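Long-range contacts in 2-Keto-3-deoxy-(6-phospho-)gluconate aldolase (Thermoproteus tenax, PDB 2R91), which is an aldolase of the dihydrodipicolinate synthetase family with a TIM-barrel fold, assembling from four copies of its chain: residues Val69-Leu74 against Val94-Pro99; Glu78-Ala83 against Arg115-Ala120; Ile123-Tyr128 against Gly147-Val152; Pro6-Phe11 against Gly40-Gly45; Asn129-Val134 against Asp154-Leu159. All coordinates share one frame; numbering follows the deposited sequence.

Interaction 1: residues Val69-Leu74 against Val94-Pro99; sequences VQVASL and VASLPP
Gln70 and Leu97 show how a side chain can take over when two parallel strands begin to part. The amide oxygen OE1 of Gln70 accepts the N-H of Leu97 N at 3.2 Å, in the carbonyl plane and on a lone pair. The same oxygen takes a second N-H, from Ala72 N at 3.1 Å and tilted from that plane; the two bonds hold that oxygen and should restrict the rotation of the amide. A roughly anti chi1 (150°) followed by a bend at chi2 (74°) folds the chain back to this position.

The contact is tight from Val69 to Ala72. Ala95 lies between residues 69 and 71 in the usual parallel pattern: Ala95 N donates to Val69 O and Ala95 O accepts from Val71 N, each at 2.8 Å. Gln70 CA also approaches Ala95 O, a CA-H...O contact of 3.3 Å. Val71 and Val94 slant across each other, CG1 of the former 4.1 Å from CB of the latter. Ala72 CB presses on Ser96 OG at 3.3 Å; that hydroxyl donates to Leu97 O and is also hydrogen-bonded to Tyr113 OH of helix 107-120.

Beyond Ala72 the chains diverge. Ser73 turns away and is partly exposed, while Leu74 packs on Pro46 and Pro99 on Pro261 of a second subunit. The contact joins the third and fourth strands of the barrel, 67-70 and 93-96, in a beta-alpha-beta unit through helix 76-88. Ala86 of that helix packs against Val69 and Val94, and strand 125-129 continues the sheet beyond Val94 and Ser96.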
# COMPACT_ATOMS: atom_id res chain seq x y z
N VAL A 69 -8.78 9.23 -28.50
CA VAL A 69 -8.46 7.81 -28.56
C VAL A 69 -7.29 7.46 -27.62
O VAL A 69 -6.23 8.10 -27.66
CB VAL A 69 -8.14 7.34 -30.04
CG1 VAL A 69 -7.88 5.84 -30.10
CG2 VAL A 69 -9.29 7.71 -30.99
N GLN A 70 -7.53 6.47 -26.77
CA GLN A 70 -6.54 5.88 -25.85
C GLN A 70 -5.66 4.92 -26.65
O GLN A 70 -6.18 3.96 -27.21
CB GLN A 70 -7.25 5.05 -24.74
CG GLN A 70 -6.34 3.80 -24.20
CD GLN A 70 -5.43 4.52 -23.46
OE1 GLN A 70 -4.23 4.29 -23.37
NE2 GLN A 70 -5.99 5.65 -23.05
N VAL A 71 -4.35 5.13 -26.67
CA VAL A 71 -3.49 4.38 -27.61
C VAL A 71 -2.46 3.40 -26.99
O VAL A 71 -1.70 2.74 -27.72
CB VAL A 71 -2.77 5.36 -28.58
CG1 VAL A 71 -3.79 6.20 -29.35
CG2 VAL A 71 -1.74 6.24 -27.83
N ALA A 72 -2.42 3.28 -25.66
CA ALA A 72 -1.33 2.54 -25.04
C ALA A 72 -1.22 1.10 -25.54
O ALA A 72 -2.22 0.42 -25.74
CB ALA A 72 -1.45 2.52 -23.52
N SER A 73 0.01 0.64 -25.67
CA SER A 73 0.28 -0.77 -25.95
C SER A 73 1.59 -1.12 -25.29
O SER A 73 2.47 -0.28 -25.21
CB SER A 73 0.40 -1.01 -27.46
OG SER A 73 0.73 -2.38 -27.68
N LEU A 74 1.75 -2.38 -24.87
CA LEU A 74 3.04 -2.82 -24.35
C LEU A 74 4.05 -3.17 -25.48
O LEU A 74 5.19 -3.59 -25.21
CB LEU A 74 2.88 -3.95 -23.32
CG LEU A 74 2.06 -3.55 -22.07
CD1 LEU A 74 2.01 -4.71 -21.07
CD2 LEU A 74 2.63 -2.32 -21.37
N VAL A 94 -5.16 12.36 -28.73
CA VAL A 94 -4.94 10.97 -28.30
C VAL A 94 -4.52 10.98 -26.83
O VAL A 94 -4.01 11.99 -26.36
CB VAL A 94 -3.84 10.26 -29.12
CG1 VAL A 94 -4.33 10.05 -30.59
CG2 VAL A 94 -2.54 11.05 -29.08
N ALA A 95 -4.73 9.87 -26.13
CA ALA A 95 -4.32 9.76 -24.73
C ALA A 95 -3.54 8.48 -24.58
O ALA A 95 -3.71 7.55 -25.37
CB ALA A 95 -5.54 9.75 -23.80
N SER A 96 -2.70 8.40 -23.56
CA SER A 96 -2.07 7.11 -23.21
C SER A 96 -1.91 6.92 -21.71
O SER A 96 -1.50 7.84 -20.99
CB SER A 96 -0.68 6.93 -23.89
OG SER A 96 -0.23 5.60 -23.69
N LEU A 97 -2.24 5.72 -21.25
CA LEU A 97 -1.73 5.22 -19.99
C LEU A 97 -0.22 5.31 -20.06
O LEU A 97 0.36 5.19 -21.16
CB LEU A 97 -2.13 3.75 -19.82
CG LEU A 97 -3.63 3.44 -19.69
CD1 LEU A 97 -3.93 1.95 -19.91
CD2 LEU A 97 -4.14 3.85 -18.28
N PRO A 98 0.45 5.46 -18.89
CA PRO A 98 1.87 5.19 -18.84
C PRO A 98 2.09 3.68 -19.09
O PRO A 98 1.19 2.89 -18.86
CB PRO A 98 2.25 5.48 -17.37
CG PRO A 98 1.08 6.33 -16.80
CD PRO A 98 -0.12 5.82 -17.57
N PRO A 99 3.29 3.29 -19.50
CA PRO A 99 3.57 1.84 -19.56
C PRO A 99 3.11 1.16 -18.26
O PRO A 99 3.45 1.63 -17.17
CB PRO A 99 5.11 1.81 -19.68
CG PRO A 99 5.41 3.09 -20.58
CD PRO A 99 4.43 4.13 -19.94

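Interaction 2: residues Glu78-Ala83 against Arg115-Ala120; sequences EAIALA and RDLCSA
Leu117 is the bump of this helix pair, and the hollow that receives it is lined by Ala79, Ile80 and Ala83. Its CD1 methyl settles between the side chains, 4.0 Å from Ala79 CB and 4.1 Å from Ile80 CG1, with Ala83 CB a little farther off at 4.4 Å. The same methyl also rests on the helix backbone, 3.8 Å from Ala79 O. The chi1 of Leu117 is -133°, well away from the usual staggered positions, which may reflect some strain.

Ile80 answers from the other side. Its CG2, anti to the backbone N, reaches Ala120 and meets CB there at 3.8 Å. The other branch runs toward Asp116, with CD1 of Ile80 4.3 Å from CB of Asp116. Ile80 therefore spans a groove edged by residues 116, 117 and 120.

The axes of the two short helical segments approach to 9.3 Å at a crossing angle of -25°. Helices 76-88 and 107-120 are successive members of the outer layer of the barrel, and Leu117 also touches Val71, just past the end of strand 67-70.

The side-chain contacts are all apolar, and the leucine methyl also rests on backbone atoms. Asp116 lends only its CB, its carboxylate having a long, weak ion pair with Lys112. Cohesion here therefore depends on shape rather than on directional bonds, the leucine methyl reaching the backbone beside two small alanine side chains.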
# COMPACT_ATOMS: atom_id res chain seq x y z
N GLU A 78 3.18 0.12 -31.52
CA GLU A 78 1.73 0.10 -31.77
C GLU A 78 0.99 1.34 -31.29
O GLU A 78 -0.03 1.73 -31.87
CB GLU A 78 1.09 -1.15 -31.17
CG GLU A 78 1.59 -2.41 -31.83
CD GLU A 78 0.85 -3.63 -31.37
OE1 GLU A 78 0.28 -3.65 -30.24
OE2 GLU A 78 0.89 -4.61 -32.12
N ALA A 79 1.46 1.93 -30.20
CA ALA A 79 0.90 3.16 -29.66
C ALA A 79 1.14 4.30 -30.67
O ALA A 79 0.25 5.07 -30.97
CB ALA A 79 1.56 3.48 -28.27
N ILE A 80 2.36 4.39 -31.18
CA ILE A 80 2.67 5.37 -32.24
C ILE A 80 1.83 5.17 -33.50
O ILE A 80 1.26 6.12 -34.03
CB ILE A 80 4.17 5.30 -32.61
CG1 ILE A 80 5.02 5.85 -31.45
CG2 ILE A 80 4.45 6.07 -33.89
CD1 ILE A 80 6.44 5.33 -31.50
N ALA A 81 1.74 3.95 -33.98
CA ALA A 81 0.95 3.67 -35.18
C ALA A 81 -0.52 4.06 -34.98
O ALA A 81 -1.15 4.64 -35.87
CB ALA A 81 1.06 2.20 -35.55
N LEU A 82 -1.10 3.70 -33.83
CA LEU A 82 -2.51 3.99 -33.62
C LEU A 82 -2.71 5.49 -33.43
O LEU A 82 -3.71 6.05 -33.85
CB LEU A 82 -3.05 3.23 -32.40
CG LEU A 82 -4.51 3.52 -32.05
CD1 LEU A 82 -5.41 3.00 -33.16
CD2 LEU A 82 -4.94 2.90 -30.67
N ALA A 83 -1.78 6.14 -32.76
CA ALA A 83 -1.91 7.60 -32.61
C ALA A 83 -2.00 8.30 -33.97
O ALA A 83 -2.82 9.20 -34.18
CB ALA A 83 -0.76 8.18 -31.78
N ARG A 115 7.42 10.97 -24.88
CA ARG A 115 8.00 11.91 -25.86
C ARG A 115 7.90 11.39 -27.30
O ARG A 115 7.59 12.14 -28.22
CB ARG A 115 9.42 12.27 -25.47
CG ARG A 115 9.41 13.19 -24.25
CD ARG A 115 10.76 13.28 -23.61
NE ARG A 115 10.75 14.20 -22.47
CZ ARG A 115 11.73 14.27 -21.57
NH1 ARG A 115 12.78 13.45 -21.67
NH2 ARG A 115 11.66 15.14 -20.57
N ASP A 116 8.12 10.10 -27.48
CA ASP A 116 7.91 9.49 -28.79
C ASP A 116 6.47 9.64 -29.29
O ASP A 116 6.22 9.85 -30.48
CB ASP A 116 8.28 8.02 -28.75
CG ASP A 116 9.77 7.81 -28.81
OD1 ASP A 116 10.52 8.82 -28.86
OD2 ASP A 116 10.19 6.64 -28.78
N LEU A 117 5.51 9.49 -28.39
CA LEU A 117 4.12 9.69 -28.77
C LEU A 117 3.86 11.13 -29.21
O LEU A 117 3.21 11.38 -30.25
CB LEU A 117 3.24 9.37 -27.56
CG LEU A 117 2.02 8.50 -27.74
CD1 LEU A 117 2.28 7.35 -28.74
CD2 LEU A 117 1.61 7.96 -26.33
N CYS A 118 4.34 12.08 -28.43
CA CYS A 118 4.18 13.50 -28.79
C CYS A 118 4.81 13.84 -30.16
O CYS A 118 4.27 14.66 -30.91
CB CYS A 118 4.77 14.42 -27.71
SG CYS A 118 3.85 14.41 -26.10
N SER A 119 5.93 13.20 -30.48
CA SER A 119 6.63 13.46 -31.75
C SER A 119 5.88 12.90 -32.93
O SER A 119 6.07 13.35 -34.06
CB SER A 119 8.01 12.82 -31.75
OG SER A 119 8.84 13.44 -30.81
N ALA A 120 5.05 11.88 -32.67
CA ALA A 120 4.34 11.15 -33.71
C ALA A 120 3.15 11.91 -34.32
O ALA A 120 2.70 11.59 -35.42
CB ALA A 120 3.87 9.78 -33.16

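Interaction 3: residues Ile123-Tyr128 against Gly147-Val152; sequences IPVFLY and GCIRGV. With SO4 (sulfate ion), chain E.
Val125-Tyr128 and Ile149-Val152 run parallel, their axes 4.4 Å apart at closest approach but turned by 44°. Arg150 N donates almost straight to Val125 O at 3.0 Å, and Leu127 N donates to Gly151 O at 2.8 Å. Opposite Phe126, two residues, Arg150 and Gly151, thus supply what one residue would in a regular parallel pair, as in a beta bulge; the buried Gly151 N has no partner in the model. Farther back, where the strands separate, a water joins Val125 N to Cys148 O. The regular pairing resumes at Leu127 and Val152.

These are the fifth and sixth strands of the closed eight-stranded TIM barrel, and the disulfide from Cys148 to Cys118 ties the entry of the sixth to helix 107-120.

Gly151 CA stands over the middle of the Phe126 ring, 3.5 Å from its centroid and 6° off the normal, a CH-pi contact made directly by the backbone. Leu127 and Val152 lie side by side pointing the same way, CD2 and CG1 4.1 Å apart, and Leu127 CB also packs on Ile149 CG2. At the amino end of the strands, the Arg150 chain bends at chi3 (73°) and lays one guanidinium face on Pro124, whose CG lies 3.9 Å from Arg150 CZ. At the other end Tyr128 OH is hydrogen-bonded with Thr41 OG1 and lies 2.5 Å from sulfate O1, too short to be trusted in detail.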
# COMPACT_ATOMS: atom_id res chain seq x y z
N ILE A 123 -1.82 16.63 -33.15
CA ILE A 123 -2.92 16.84 -32.20
C ILE A 123 -2.39 16.66 -30.75
O ILE A 123 -1.35 16.05 -30.55
CB ILE A 123 -4.13 15.92 -32.50
CG1 ILE A 123 -3.72 14.43 -32.48
CG2 ILE A 123 -4.77 16.30 -33.84
CD1 ILE A 123 -4.92 13.49 -32.58
N PRO A 124 -3.09 17.23 -29.76
CA PRO A 124 -2.68 17.15 -28.35
C PRO A 124 -2.57 15.70 -27.85
O PRO A 124 -3.39 14.85 -28.22
CB PRO A 124 -3.82 17.84 -27.61
CG PRO A 124 -4.46 18.74 -28.63
CD PRO A 124 -4.36 17.97 -29.92
N VAL A 125 -1.53 15.43 -27.08
CA VAL A 125 -1.38 14.15 -26.39
C VAL A 125 -1.75 14.33 -24.90
O VAL A 125 -1.22 15.23 -24.23
CB VAL A 125 0.06 13.63 -26.52
CG1 VAL A 125 0.30 12.41 -25.61
CG2 VAL A 125 0.37 13.28 -28.00
N PHE A 126 -2.67 13.49 -24.41
CA PHE A 126 -3.12 13.51 -23.00
C PHE A 126 -2.43 12.43 -22.22
O PHE A 126 -2.27 11.29 -22.71
CB PHE A 126 -4.63 13.22 -22.90
CG PHE A 126 -5.52 14.40 -23.20
CD1 PHE A 126 -5.24 15.28 -24.25
CD2 PHE A 126 -6.65 14.62 -22.44
CE1 PHE A 126 -6.09 16.36 -24.52
CE2 PHE A 126 -7.50 15.71 -22.71
CZ PHE A 126 -7.23 16.55 -23.74
N LEU A 127 -2.05 12.74 -20.98
CA LEU A 127 -1.70 11.70 -20.05
C LEU A 127 -2.99 11.10 -19.49
O LEU A 127 -3.89 11.82 -19.07
CB LEU A 127 -0.80 12.26 -18.94
CG LEU A 127 -0.70 11.39 -17.67
CD1 LEU A 127 0.07 10.08 -17.86
CD2 LEU A 127 -0.12 12.24 -16.51
N TYR A 128 -3.12 9.77 -19.54
CA TYR A 128 -4.22 9.07 -18.89
C TYR A 128 -3.60 8.32 -17.72
O TYR A 128 -2.96 7.26 -17.89
CB TYR A 128 -4.93 8.13 -19.89
CG TYR A 128 -5.98 7.17 -19.31
CD1 TYR A 128 -6.70 7.47 -18.13
CD2 TYR A 128 -6.29 6.00 -19.98
CE1 TYR A 128 -7.65 6.56 -17.63
CE2 TYR A 128 -7.22 5.10 -19.50
CZ TYR A 128 -7.92 5.38 -18.33
OH TYR A 128 -8.84 4.46 -17.91
N GLY A 147 7.30 17.56 -20.76
CA GLY A 147 7.42 18.69 -21.68
C GLY A 147 6.51 18.77 -22.90
O GLY A 147 6.74 19.60 -23.78
N CYS A 148 5.49 17.92 -22.99
CA CYS A 148 4.64 17.90 -24.19
C CYS A 148 3.17 17.51 -23.93
O CYS A 148 2.37 17.36 -24.86
CB CYS A 148 5.25 16.99 -25.27
SG CYS A 148 5.28 15.24 -24.80
N ILE A 149 2.81 17.36 -22.67
CA ILE A 149 1.47 16.91 -22.30
C ILE A 149 0.54 18.11 -22.37
O ILE A 149 0.85 19.15 -21.80
CB ILE A 149 1.50 16.31 -20.87
CG1 ILE A 149 2.41 15.05 -20.80
CG2 ILE A 149 0.09 16.00 -20.38
CD1 ILE A 149 2.04 13.96 -21.79
N ARG A 150 -0.60 17.96 -23.03
CA ARG A 150 -1.56 19.07 -23.18
C ARG A 150 -2.94 18.75 -22.56
O ARG A 150 -3.92 19.49 -22.72
CB ARG A 150 -1.66 19.46 -24.67
CG ARG A 150 -0.35 20.13 -25.16
CD ARG A 150 -0.18 20.14 -26.66
NE ARG A 150 -1.06 21.10 -27.29
CZ ARG A 150 -1.33 21.13 -28.60
NH1 ARG A 150 -0.79 20.25 -29.45
NH2 ARG A 150 -2.17 22.06 -29.05
N GLY A 151 -3.00 17.63 -21.85
CA GLY A 151 -4.25 17.22 -21.27
C GLY A 151 -4.00 16.08 -20.31
O GLY A 151 -3.01 15.35 -20.45
N VAL A 152 -4.87 15.95 -19.31
CA VAL A 152 -4.72 14.87 -18.31
C VAL A 152 -6.08 14.28 -17.95
O VAL A 152 -7.05 15.01 -17.68
CB VAL A 152 -3.97 15.37 -17.03
CG1 VAL A 152 -3.70 14.21 -16.06
CG2 VAL A 152 -2.66 16.06 -17.38
S SO4 E . -11.95 4.85 -16.99
O1 SO4 E . -10.64 5.32 -16.47
O2 SO4 E . -12.88 5.98 -16.69
O3 SO4 E . -12.00 4.37 -18.36
O4 SO4 E . -12.44 3.66 -16.26
O HOH W 1 0.75 17.20 -26.99

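Interaction 4: residues Pro6-Phe11 against Gly40-Gly45; sequences PVITTF and GTTGLG. With SO4 (sulfate ion), chain E.
Thr9 and Gly43 make the one direct hydrogen bond between these two loops: the hydroxyl OG1 of Thr9 donates to Gly43 O at 2.6 Å, slightly tilted from the carbonyl plane. Around it the fit is close. Gly43 CA lies 3.2 Å from Val7 O. Thr42 presses its CG2 on Pro6 O, also at 3.2 Å, and slants across Ile8, the two CG2 methyls 4.0 Å apart.

Two waters bridge the loops. One links Val7 O with Gly40 N; the other accepts from Thr9 N and donates to Thr42 O at 2.7 Å.

Behind these contacts, a type I turn from Thr41 to Leu44 sets the shape of the second loop. Asn199 holds the first by bonding both Pro6 O and Ile8 N, and Tyr244 holds Thr9 O.

The turn also presents donors to a sulfate. Thr42 N points straight at O3 of the sulfate (2.9 Å, 176°). Because chi1 of -59° puts OG1 beside the backbone N, the hydroxyl can donate to O4 of the same ion at 2.7 Å. The Gly-Thr-Thr-Gly sequence is familiar in this family at the carboxyl end of the second barrel strand. Although the sulfate probably comes from the crystallisation liquor, a pocket built from N-H and hydroxyl donors, with Lys153 adding charge, is well suited to an anion.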
# COMPACT_ATOMS: atom_id res chain seq x y z
N PRO A 6 -15.89 7.56 -21.13
CA PRO A 6 -14.94 6.49 -21.45
C PRO A 6 -15.84 5.33 -21.87
O PRO A 6 -16.30 4.52 -21.04
CB PRO A 6 -14.20 6.25 -20.11
CG PRO A 6 -15.31 6.54 -19.04
CD PRO A 6 -16.22 7.62 -19.68
N VAL A 7 -16.14 5.30 -23.16
CA VAL A 7 -17.20 4.47 -23.70
C VAL A 7 -16.86 2.99 -23.64
O VAL A 7 -15.69 2.60 -23.81
CB VAL A 7 -17.55 4.94 -25.14
CG1 VAL A 7 -16.39 4.61 -26.12
CG2 VAL A 7 -18.90 4.35 -25.59
N ILE A 8 -17.87 2.17 -23.37
CA ILE A 8 -17.70 0.72 -23.42
C ILE A 8 -17.43 0.26 -24.86
O ILE A 8 -17.92 0.84 -25.82
CB ILE A 8 -18.94 -0.05 -22.88
CG1 ILE A 8 -20.23 0.46 -23.54
CG2 ILE A 8 -19.02 0.08 -21.32
CD1 ILE A 8 -21.49 -0.36 -23.23
N THR A 9 -16.68 -0.83 -24.98
CA THR A 9 -16.45 -1.49 -26.24
C THR A 9 -17.45 -2.66 -26.34
O THR A 9 -17.42 -3.58 -25.54
CB THR A 9 -15.00 -1.99 -26.28
OG1 THR A 9 -14.10 -0.88 -26.16
CG2 THR A 9 -14.74 -2.76 -27.58
N THR A 10 -18.35 -2.59 -27.31
CA THR A 10 -19.52 -3.47 -27.38
C THR A 10 -19.23 -4.72 -28.23
O THR A 10 -19.35 -4.65 -29.46
CB THR A 10 -20.73 -2.73 -27.98
OG1 THR A 10 -20.35 -2.16 -29.24
CG2 THR A 10 -21.25 -1.55 -27.09
N PHE A 11 -18.86 -5.84 -27.59
CA PHE A 11 -18.70 -7.12 -28.28
C PHE A 11 -20.06 -7.82 -28.45
O PHE A 11 -20.97 -7.68 -27.61
CB PHE A 11 -17.76 -8.08 -27.52
CG PHE A 11 -16.33 -7.66 -27.50
CD1 PHE A 11 -15.44 -8.14 -28.48
CD2 PHE A 11 -15.85 -6.81 -26.53
CE1 PHE A 11 -14.10 -7.74 -28.47
CE2 PHE A 11 -14.51 -6.43 -26.49
CZ PHE A 11 -13.64 -6.89 -27.48
N GLY A 40 -10.54 3.45 -23.23
CA GLY A 40 -10.13 3.73 -21.84
C GLY A 40 -10.27 2.43 -21.07
O GLY A 40 -10.59 1.40 -21.67
N THR A 41 -10.02 2.44 -19.75
CA THR A 41 -10.20 1.20 -18.97
C THR A 41 -11.62 0.71 -19.04
O THR A 41 -11.86 -0.49 -19.19
CB THR A 41 -9.79 1.41 -17.48
OG1 THR A 41 -8.44 1.83 -17.48
CG2 THR A 41 -9.93 0.11 -16.68
N THR A 42 -12.59 1.61 -18.95
CA THR A 42 -14.00 1.24 -19.08
C THR A 42 -14.29 0.58 -20.48
O THR A 42 -15.16 -0.30 -20.59
CB THR A 42 -14.93 2.46 -18.83
OG1 THR A 42 -14.68 2.94 -17.50
CG2 THR A 42 -16.42 2.09 -18.98
N GLY A 43 -13.53 1.03 -21.51
CA GLY A 43 -13.58 0.43 -22.88
C GLY A 43 -12.71 -0.81 -23.05
O GLY A 43 -12.52 -1.31 -24.18
N LEU A 44 -12.17 -1.32 -21.94
CA LEU A 44 -11.30 -2.51 -21.95
C LEU A 44 -10.01 -2.31 -22.76
O LEU A 44 -9.47 -3.28 -23.29
CB LEU A 44 -12.03 -3.75 -22.49
CG LEU A 44 -13.21 -4.38 -21.75
CD1 LEU A 44 -13.36 -5.83 -22.13
CD2 LEU A 44 -13.16 -4.17 -20.22
N GLY A 45 -9.51 -1.09 -22.82
CA GLY A 45 -8.39 -0.73 -23.69
C GLY A 45 -7.24 -1.72 -23.75
O GLY A 45 -6.88 -2.20 -24.82
S SO4 E . -11.95 4.85 -16.99
O1 SO4 E . -10.64 5.32 -16.47
O2 SO4 E . -12.88 5.98 -16.69
O3 SO4 E . -12.00 4.37 -18.36
O4 SO4 E . -12.44 3.66 -16.26
O HOH W 2 -13.26 4.02 -23.11
O HOH W 3 -15.64 -2.08 -22.61

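Interaction 5: residues Asn129-Val134 against Asp154-Leu159; sequences NYPAAV and DTNESL. With SO4 (sulfate ion), chain E.
Tyr130 and Thr155 carry the apolar part of this contact. The CG2 methyl of Thr155 stands over the middle of the tyrosine ring, 3.6 Å from the centroid and 6° off the normal, a well-centred CH-pi contact. A chi1 of -66° sets OG1 of Thr155 beside the backbone N and CG2 anti to it, which places the methyl there. Ala133 CB covers the opposite face, so the ring is sandwiched between a methyl from each segment.

Pro131 also packs on the Asn156 amide, CG 4.0 Å from ND2, the two side chains crossing at about a right angle.

Backbone bonding continues the barrel sheet for one more step: Thr155 N donates to Asn129 O at 2.8 Å. Just beyond, a water accepts from Ala132 N and donates to Thr155 O at 2.9 Å, bridging the start of helix 131-134 to the facing loop. Tyr130, the N-cap residue, has its carbonyl oxygen gripped by Ala133 N and Val134 N.

Side-chain polar bonds order the second loop. Asn156 ND2 donates to the syn side of Asp154 OD1 at 3.3 Å, while its OD1 accepts from Ser158 N at 2.9 Å, an Asx turn. The other carboxylate oxygen of Asp154 is bonded to Thr162 and His161 of helix 159-168, and Asn129 lies alongside, pointing the same way.

Chemically, the two sides of Thr155 serve different neighbours: its methyl is committed to the tyrosine ring, while its hydroxyl, whose modelled place is less sure, probably donates to the sulfate.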
# COMPACT_ATOMS: atom_id res chain seq x y z
N ASN A 129 -3.78 8.89 -16.53
CA ASN A 129 -3.16 8.42 -15.31
C ASN A 129 -4.19 7.60 -14.52
O ASN A 129 -5.34 8.01 -14.38
CB ASN A 129 -2.65 9.64 -14.51
CG ASN A 129 -1.75 9.27 -13.33
OD1 ASN A 129 -2.07 9.57 -12.17
ND2 ASN A 129 -0.62 8.68 -13.62
N TYR A 130 -3.80 6.41 -14.06
CA TYR A 130 -4.72 5.52 -13.37
C TYR A 130 -3.87 4.60 -12.50
O TYR A 130 -3.69 3.41 -12.80
CB TYR A 130 -5.56 4.71 -14.38
CG TYR A 130 -6.74 3.96 -13.79
CD1 TYR A 130 -6.87 3.78 -12.40
CD2 TYR A 130 -7.70 3.40 -14.62
CE1 TYR A 130 -7.94 3.05 -11.87
CE2 TYR A 130 -8.78 2.71 -14.09
CZ TYR A 130 -8.88 2.53 -12.73
OH TYR A 130 -9.95 1.86 -12.22
N PRO A 131 -3.30 5.16 -11.42
CA PRO A 131 -2.31 4.38 -10.65
C PRO A 131 -2.76 3.03 -10.12
O PRO A 131 -1.96 2.10 -10.12
CB PRO A 131 -1.87 5.32 -9.52
CG PRO A 131 -2.31 6.69 -9.95
CD PRO A 131 -3.45 6.54 -10.94
N ALA A 132 -4.02 2.90 -9.69
CA ALA A 132 -4.52 1.60 -9.21
C ALA A 132 -4.45 0.48 -10.27
O ALA A 132 -4.30 -0.69 -9.92
CB ALA A 132 -5.95 1.72 -8.69
N ALA A 133 -4.64 0.84 -11.54
CA ALA A 133 -4.64 -0.16 -12.62
C ALA A 133 -3.22 -0.28 -13.20
O ALA A 133 -2.73 -1.38 -13.43
CB ALA A 133 -5.65 0.25 -13.72
N VAL A 134 -2.55 0.86 -13.39
CA VAL A 134 -1.25 0.92 -14.09
C VAL A 134 -0.08 0.40 -13.22
O VAL A 134 0.88 -0.21 -13.73
CB VAL A 134 -1.01 2.37 -14.55
CG1 VAL A 134 0.42 2.62 -15.04
CG2 VAL A 134 -2.06 2.73 -15.61
N ASP A 154 -7.21 11.87 -14.97
CA ASP A 154 -6.66 11.29 -13.74
C ASP A 154 -7.77 10.47 -13.09
O ASP A 154 -8.72 11.01 -12.50
CB ASP A 154 -6.14 12.41 -12.83
CG ASP A 154 -5.27 11.90 -11.65
OD1 ASP A 154 -4.66 10.82 -11.76
OD2 ASP A 154 -5.22 12.59 -10.59
N THR A 155 -7.70 9.15 -13.28
CA THR A 155 -8.70 8.25 -12.69
C THR A 155 -8.13 7.93 -11.32
O THR A 155 -7.27 7.07 -11.17
CB THR A 155 -8.99 6.98 -13.54
OG1 THR A 155 -9.62 7.39 -14.77
CG2 THR A 155 -10.00 6.08 -12.82
N ASN A 156 -8.61 8.67 -10.32
CA ASN A 156 -7.89 8.80 -9.05
C ASN A 156 -8.85 9.30 -7.97
O ASN A 156 -9.58 10.26 -8.21
CB ASN A 156 -6.78 9.84 -9.26
CG ASN A 156 -5.68 9.75 -8.22
OD1 ASN A 156 -5.94 9.59 -7.01
ND2 ASN A 156 -4.44 9.80 -8.68
N GLU A 157 -8.84 8.67 -6.79
CA GLU A 157 -9.69 9.11 -5.68
C GLU A 157 -9.17 10.40 -5.02
O GLU A 157 -9.91 11.06 -4.30
CB GLU A 157 -9.82 8.03 -4.59
CG GLU A 157 -10.54 6.75 -5.03
CD GLU A 157 -12.03 6.92 -5.39
OE1 GLU A 157 -12.76 7.78 -4.80
OE2 GLU A 157 -12.47 6.15 -6.27
N SER A 158 -7.91 10.74 -5.27
CA SER A 158 -7.35 11.96 -4.68
C SER A 158 -7.61 13.21 -5.56
O SER A 158 -6.93 13.44 -6.55
CB SER A 158 -5.87 11.76 -4.38
OG SER A 158 -5.26 13.00 -4.07
N LEU A 159 -8.61 14.02 -5.20
CA LEU A 159 -8.92 15.21 -5.98
C LEU A 159 -7.75 16.19 -6.01
O LEU A 159 -7.50 16.87 -7.02
CB LEU A 159 -10.18 15.90 -5.44
CG LEU A 159 -10.75 17.02 -6.32
CD1 LEU A 159 -11.16 16.46 -7.72
CD2 LEU A 159 -12.00 17.68 -5.61
S SO4 E . -11.95 4.85 -16.99
O1 SO4 E . -10.64 5.32 -16.47
O2 SO4 E . -12.88 5.98 -16.69
O3 SO4 E . -12.00 4.37 -18.36
O4 SO4 E . -12.44 3.66 -16.26
O HOH W 4 -6.16 5.06 -9.34

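Overall arrangement
Along the chain, interaction 4 opens first, at the carboxyl ends of strands 2-6 and 35-38. Interactions 1 and 3 pair neighbouring strands of the same barrel, 67-70 with 93-96 and 125-129 with 149-154, their centres about 11 Å apart. Interaction 2 alternates with interaction 1 and packs the covering helices 76-88 and 107-120; the Cys118-Cys148 disulfide ties it to interaction 3. Interaction 5 prolongs the strands of interaction 3. The centres of interactions 2 and 5 lie about 22 Å apart, one on the outer helical layer, the other at the strand ends. There interactions 3, 4 and 5 share the sulfate, so parts far apart in sequence meet at one spot, consistent with an anion-binding pocket.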